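Local coordinates for immunomodulatory active chitinase (Trichuris suis, PDB 6G9C), which probably hydrolyses chitin as a family 18 glycoside hydrolase and has immunomodulatory properties in inflammatory lung disease, at residues Val137-Leu150 against Phe174-Phe188. Residues are numbered along the deposited sequence; the frame is centred on the assembly and turned at random.
Sequences VSFLQQNKFDGFDL and FEEVAKCTSTSRLLF
Leu187 N gives its hydrogen to Asp146 O (2.9 Å), landing on a lone pair at a nearly straight 168°. Phe148 N returns a bond to Leu187 O (2.9 Å), from above the carbonyl plane. The two bonds start the parallel pairing of strands 147-151 and 187-193 in the TIM barrel of this family 18 chitinase, where helix 160-181 links the strands as a beta-alpha-beta unit. Phe148 O also receives a CA-H...O contact from Phe188 CA. On the helix-facing side the side chains of Phe148 and Phe188 lie side by side, pointing the same way, Phe148 CD2 3.8 Å from Phe188 CE1; in both, CG stands anti to the backbone N.

Phe174 wedges its ring between helix 126-142 and the strands. Phe148 CB meets it at the edge in plane, 3.7 Å from Phe174 CZ, Val137 CG2 touches another part of that edge, and Leu186 CB sits over one face, toward the rim. The Leu140 and Phe174 side chains cross at about a right angle, Leu140 CD1 touching Phe174 CZ. Leu186 in turn pushes CD2 to 3.4 Å from Phe145 O. Farther out, Val137 CG1 and Val177 CG2 meet tip to tip.

At the dimer interface Gln141, bent at chi2 (-135°), turns its amide so that NE2 meets Val177 CG1 and OE1 meets Thr181 CG2. Gln141 OE1 hydrogen-bonds to Thr181 OG1 of the second subunit, and Thr181 O here to Gln141 NE2 of that subunit. Nearby, Cys180 forms a disulfide with Cys180 of the second subunit. Within its own segment, Thr181 OG1 donates to Val177 O at 2.8 Å, an oxygen that also accepts from Thr181 N.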
# COMPACT_ATOMS: atom_id res chain seq x y z
N VAL A 137 -18.13 4.14 -5.24
CA VAL A 137 -17.04 3.53 -6.00
C VAL A 137 -15.87 4.49 -6.10
O VAL A 137 -14.70 4.10 -5.92
CB VAL A 137 -17.54 3.07 -7.38
CG1 VAL A 137 -16.40 3.07 -8.37
CG2 VAL A 137 -18.14 1.70 -7.27
N SER A 138 -16.17 5.77 -6.34
CA SER A 138 -15.11 6.78 -6.37
C SER A 138 -14.41 6.89 -5.02
O SER A 138 -13.18 6.92 -4.95
CB SER A 138 -15.69 8.13 -6.79
OG SER A 138 -16.26 8.05 -8.09
N PHE A 139 -15.19 6.94 -3.94
CA PHE A 139 -14.60 7.08 -2.61
C PHE A 139 -13.73 5.89 -2.26
O PHE A 139 -12.66 6.04 -1.67
CB PHE A 139 -15.71 7.26 -1.56
CG PHE A 139 -15.22 7.75 -0.23
CD1 PHE A 139 -15.01 9.10 -0.00
CD2 PHE A 139 -14.97 6.86 0.81
CE1 PHE A 139 -14.56 9.56 1.24
CE2 PHE A 139 -14.52 7.30 2.06
CZ PHE A 139 -14.31 8.65 2.27
N LEU A 140 -14.19 4.68 -2.61
CA LEU A 140 -13.43 3.47 -2.31
C LEU A 140 -12.09 3.48 -3.03
O LEU A 140 -11.04 3.24 -2.41
CB LEU A 140 -14.24 2.23 -2.70
CG LEU A 140 -15.47 1.90 -1.84
CD1 LEU A 140 -16.30 0.79 -2.49
CD2 LEU A 140 -15.08 1.54 -0.38
N GLN A 141 -12.10 3.76 -4.34
CA GLN A 141 -10.86 3.70 -5.11
C GLN A 141 -9.93 4.86 -4.77
O GLN A 141 -8.71 4.68 -4.72
CB GLN A 141 -11.15 3.66 -6.61
CG GLN A 141 -11.79 2.35 -7.09
CD GLN A 141 -11.17 1.80 -8.38
OE1 GLN A 141 -10.95 2.54 -9.34
NE2 GLN A 141 -10.91 0.50 -8.41
N GLN A 142 -10.49 6.05 -4.52
CA GLN A 142 -9.64 7.18 -4.15
C GLN A 142 -8.87 6.90 -2.87
O GLN A 142 -7.75 7.38 -2.70
CB GLN A 142 -10.47 8.46 -3.98
CG GLN A 142 -11.01 9.06 -5.29
CD GLN A 142 -12.17 10.04 -5.08
OE1 GLN A 142 -12.74 10.15 -3.98
NE2 GLN A 142 -12.53 10.75 -6.14
N ASN A 143 -9.44 6.10 -1.96
CA ASN A 143 -8.87 5.90 -0.65
C ASN A 143 -8.28 4.51 -0.47
O ASN A 143 -7.91 4.13 0.66
CB ASN A 143 -9.91 6.23 0.42
CG ASN A 143 -10.22 7.72 0.47
OD1 ASN A 143 -9.40 8.52 0.93
ND2 ASN A 143 -11.39 8.11 -0.03
N LYS A 144 -8.16 3.75 -1.57
CA LYS A 144 -7.39 2.51 -1.62
C LYS A 144 -8.05 1.38 -0.85
O LYS A 144 -7.37 0.47 -0.37
CB LYS A 144 -5.95 2.71 -1.12
CG LYS A 144 -5.22 3.88 -1.75
CD LYS A 144 -5.05 3.69 -3.24
CE LYS A 144 -3.69 4.18 -3.70
NZ LYS A 144 -3.45 5.60 -3.32
N PHE A 145 -9.37 1.41 -0.70
CA PHE A 145 -10.06 0.32 -0.03
C PHE A 145 -10.13 -0.92 -0.92
O PHE A 145 -10.09 -0.84 -2.16
CB PHE A 145 -11.48 0.74 0.40
CG PHE A 145 -11.49 1.61 1.63
CD1 PHE A 145 -11.41 1.03 2.89
CD2 PHE A 145 -11.53 2.98 1.53
CE1 PHE A 145 -11.38 1.82 4.04
CE2 PHE A 145 -11.52 3.78 2.67
CZ PHE A 145 -11.44 3.20 3.92
N ASP A 146 -10.20 -2.08 -0.28
CA ASP A 146 -10.33 -3.37 -0.94
C ASP A 146 -11.78 -3.81 -1.10
O ASP A 146 -12.03 -4.82 -1.76
CB ASP A 146 -9.58 -4.43 -0.14
CG ASP A 146 -8.09 -4.16 -0.10
OD1 ASP A 146 -7.47 -4.11 -1.18
OD2 ASP A 146 -7.55 -3.95 1.01
N GLY A 147 -12.73 -3.10 -0.50
CA GLY A 147 -14.09 -3.59 -0.53
C GLY A 147 -15.01 -2.70 0.27
O GLY A 147 -14.59 -1.70 0.86
N PHE A 148 -16.29 -3.09 0.27
CA PHE A 148 -17.37 -2.33 0.88
C PHE A 148 -18.19 -3.26 1.76
O PHE A 148 -18.49 -4.39 1.37
CB PHE A 148 -18.28 -1.72 -0.21
CG PHE A 148 -19.48 -1.01 0.35
CD1 PHE A 148 -19.33 0.01 1.26
CD2 PHE A 148 -20.77 -1.37 -0.05
CE1 PHE A 148 -20.44 0.69 1.78
CE2 PHE A 148 -21.89 -0.71 0.46
CZ PHE A 148 -21.72 0.32 1.38
N ASP A 149 -18.56 -2.77 2.95
CA ASP A 149 -19.35 -3.52 3.92
C ASP A 149 -20.60 -2.71 4.25
O ASP A 149 -20.51 -1.63 4.84
CB ASP A 149 -18.51 -3.82 5.17
CG ASP A 149 -19.30 -4.49 6.27
OD1 ASP A 149 -19.84 -5.59 6.01
OD2 ASP A 149 -19.36 -3.93 7.38
N LEU A 150 -21.76 -3.22 3.83
CA LEU A 150 -23.03 -2.52 3.98
C LEU A 150 -23.66 -2.89 5.32
O LEU A 150 -23.99 -4.05 5.55
CB LEU A 150 -23.97 -2.90 2.82
CG LEU A 150 -25.37 -2.31 2.82
CD1 LEU A 150 -25.32 -0.78 2.87
CD2 LEU A 150 -26.11 -2.79 1.57
N PHE A 174 -19.24 -3.00 -9.21
CA PHE A 174 -17.90 -3.44 -8.81
C PHE A 174 -17.27 -4.28 -9.91
O PHE A 174 -16.08 -4.13 -10.23
CB PHE A 174 -17.97 -4.24 -7.49
CG PHE A 174 -18.13 -3.38 -6.24
CD1 PHE A 174 -18.36 -2.01 -6.33
CD2 PHE A 174 -18.03 -3.96 -4.98
CE1 PHE A 174 -18.49 -1.24 -5.18
CE2 PHE A 174 -18.17 -3.18 -3.82
CZ PHE A 174 -18.41 -1.83 -3.93
N GLU A 175 -18.06 -5.16 -10.54
CA GLU A 175 -17.54 -5.97 -11.64
C GLU A 175 -17.17 -5.11 -12.84
O GLU A 175 -16.14 -5.35 -13.50
CB GLU A 175 -18.58 -7.03 -12.03
CG GLU A 175 -18.72 -8.12 -10.97
CD GLU A 175 -19.93 -9.00 -11.18
OE1 GLU A 175 -20.86 -8.59 -11.90
OE2 GLU A 175 -19.94 -10.11 -10.60
N GLU A 176 -17.99 -4.10 -13.16
CA GLU A 176 -17.69 -3.22 -14.28
C GLU A 176 -16.45 -2.37 -14.00
O GLU A 176 -15.61 -2.15 -14.88
CB GLU A 176 -18.90 -2.35 -14.58
CG GLU A 176 -18.68 -1.25 -15.61
CD GLU A 176 -19.36 0.06 -15.23
OE1 GLU A 176 -18.65 1.03 -14.85
OE2 GLU A 176 -20.61 0.13 -15.28
N VAL A 177 -16.33 -1.88 -12.77
CA VAL A 177 -15.16 -1.10 -12.39
C VAL A 177 -13.89 -1.94 -12.51
O VAL A 177 -12.86 -1.46 -13.00
CB VAL A 177 -15.35 -0.52 -10.98
CG1 VAL A 177 -14.03 -0.04 -10.39
CG2 VAL A 177 -16.37 0.61 -11.03
N ALA A 178 -13.97 -3.21 -12.12
CA ALA A 178 -12.82 -4.09 -12.24
C ALA A 178 -12.34 -4.19 -13.68
O ALA A 178 -11.13 -4.11 -13.94
CB ALA A 178 -13.14 -5.48 -11.68
N LYS A 179 -13.27 -4.33 -14.65
CA LYS A 179 -12.88 -4.37 -16.05
C LYS A 179 -12.37 -3.02 -16.53
O LYS A 179 -11.40 -2.96 -17.29
CB LYS A 179 -14.08 -4.81 -16.92
CG LYS A 179 -14.73 -6.11 -16.47
CD LYS A 179 -15.97 -6.43 -17.31
CE LYS A 179 -16.53 -7.82 -16.98
NZ LYS A 179 -17.72 -7.81 -16.09
N CYS A 180 -13.02 -1.93 -16.10
CA CYS A 180 -12.65 -0.60 -16.57
C CYS A 180 -11.23 -0.23 -16.16
O CYS A 180 -10.49 0.41 -16.92
CB CYS A 180 -13.65 0.43 -16.03
SG CYS A 180 -13.60 2.06 -16.84
N THR A 181 -10.83 -0.62 -14.95
CA THR A 181 -9.53 -0.22 -14.39
C THR A 181 -8.50 -1.34 -14.39
O THR A 181 -7.40 -1.14 -13.87
CB THR A 181 -9.71 0.31 -12.96
OG1 THR A 181 -10.30 -0.71 -12.14
CG2 THR A 181 -10.59 1.54 -12.95
N SER A 182 -8.83 -2.50 -14.96
CA SER A 182 -7.95 -3.67 -14.98
C SER A 182 -7.47 -4.05 -13.58
O SER A 182 -6.28 -4.29 -13.35
CB SER A 182 -6.77 -3.44 -15.92
OG SER A 182 -7.22 -3.11 -17.22
N THR A 183 -8.41 -4.12 -12.64
CA THR A 183 -8.10 -4.49 -11.27
C THR A 183 -8.99 -5.65 -10.83
O THR A 183 -10.00 -5.96 -11.47
CB THR A 183 -8.27 -3.30 -10.30
OG1 THR A 183 -9.65 -2.93 -10.23
CG2 THR A 183 -7.45 -2.10 -10.75
N SER A 184 -8.59 -6.30 -9.74
CA SER A 184 -9.46 -7.28 -9.09
C SER A 184 -10.66 -6.57 -8.49
O SER A 184 -10.52 -5.48 -7.92
CB SER A 184 -8.71 -8.04 -7.99
OG SER A 184 -7.53 -8.62 -8.50
N ARG A 185 -11.83 -7.18 -8.59
CA ARG A 185 -13.01 -6.45 -8.17
C ARG A 185 -13.04 -6.26 -6.65
O ARG A 185 -12.52 -7.08 -5.87
CB ARG A 185 -14.28 -7.13 -8.65
CG ARG A 185 -14.73 -8.29 -7.82
CD ARG A 185 -16.24 -8.32 -7.79
NE ARG A 185 -16.71 -9.61 -7.29
CZ ARG A 185 -16.90 -9.90 -6.01
NH1 ARG A 185 -16.69 -8.98 -5.06
NH2 ARG A 185 -17.31 -11.11 -5.66
N LEU A 186 -13.63 -5.15 -6.24
CA LEU A 186 -13.84 -4.85 -4.84
C LEU A 186 -14.68 -5.93 -4.17
O LEU A 186 -15.62 -6.47 -4.77
CB LEU A 186 -14.52 -3.49 -4.71
CG LEU A 186 -13.66 -2.31 -5.15
CD1 LEU A 186 -14.54 -1.15 -5.59
CD2 LEU A 186 -12.77 -1.91 -3.98
N LEU A 187 -14.32 -6.26 -2.93
CA LEU A 187 -15.13 -7.15 -2.11
C LEU A 187 -16.42 -6.46 -1.68
O LEU A 187 -16.51 -5.23 -1.62
CB LEU A 187 -14.35 -7.61 -0.88
CG LEU A 187 -13.08 -8.40 -1.23
CD1 LEU A 187 -12.21 -8.62 0.02
CD2 LEU A 187 -13.45 -9.71 -1.90
N PHE A 188 -17.43 -7.26 -1.35
CA PHE A 188 -18.74 -6.71 -1.00
C PHE A 188 -19.35 -7.61 0.06
O PHE A 188 -19.68 -8.77 -0.22
CB PHE A 188 -19.63 -6.61 -2.24
CG PHE A 188 -21.01 -6.07 -1.96
CD1 PHE A 188 -21.24 -5.21 -0.90
CD2 PHE A 188 -22.08 -6.43 -2.77
CE1 PHE A 188 -22.53 -4.71 -0.65
CE2 PHE A 188 -23.35 -5.95 -2.53
CZ PHE A 188 -23.59 -5.09 -1.47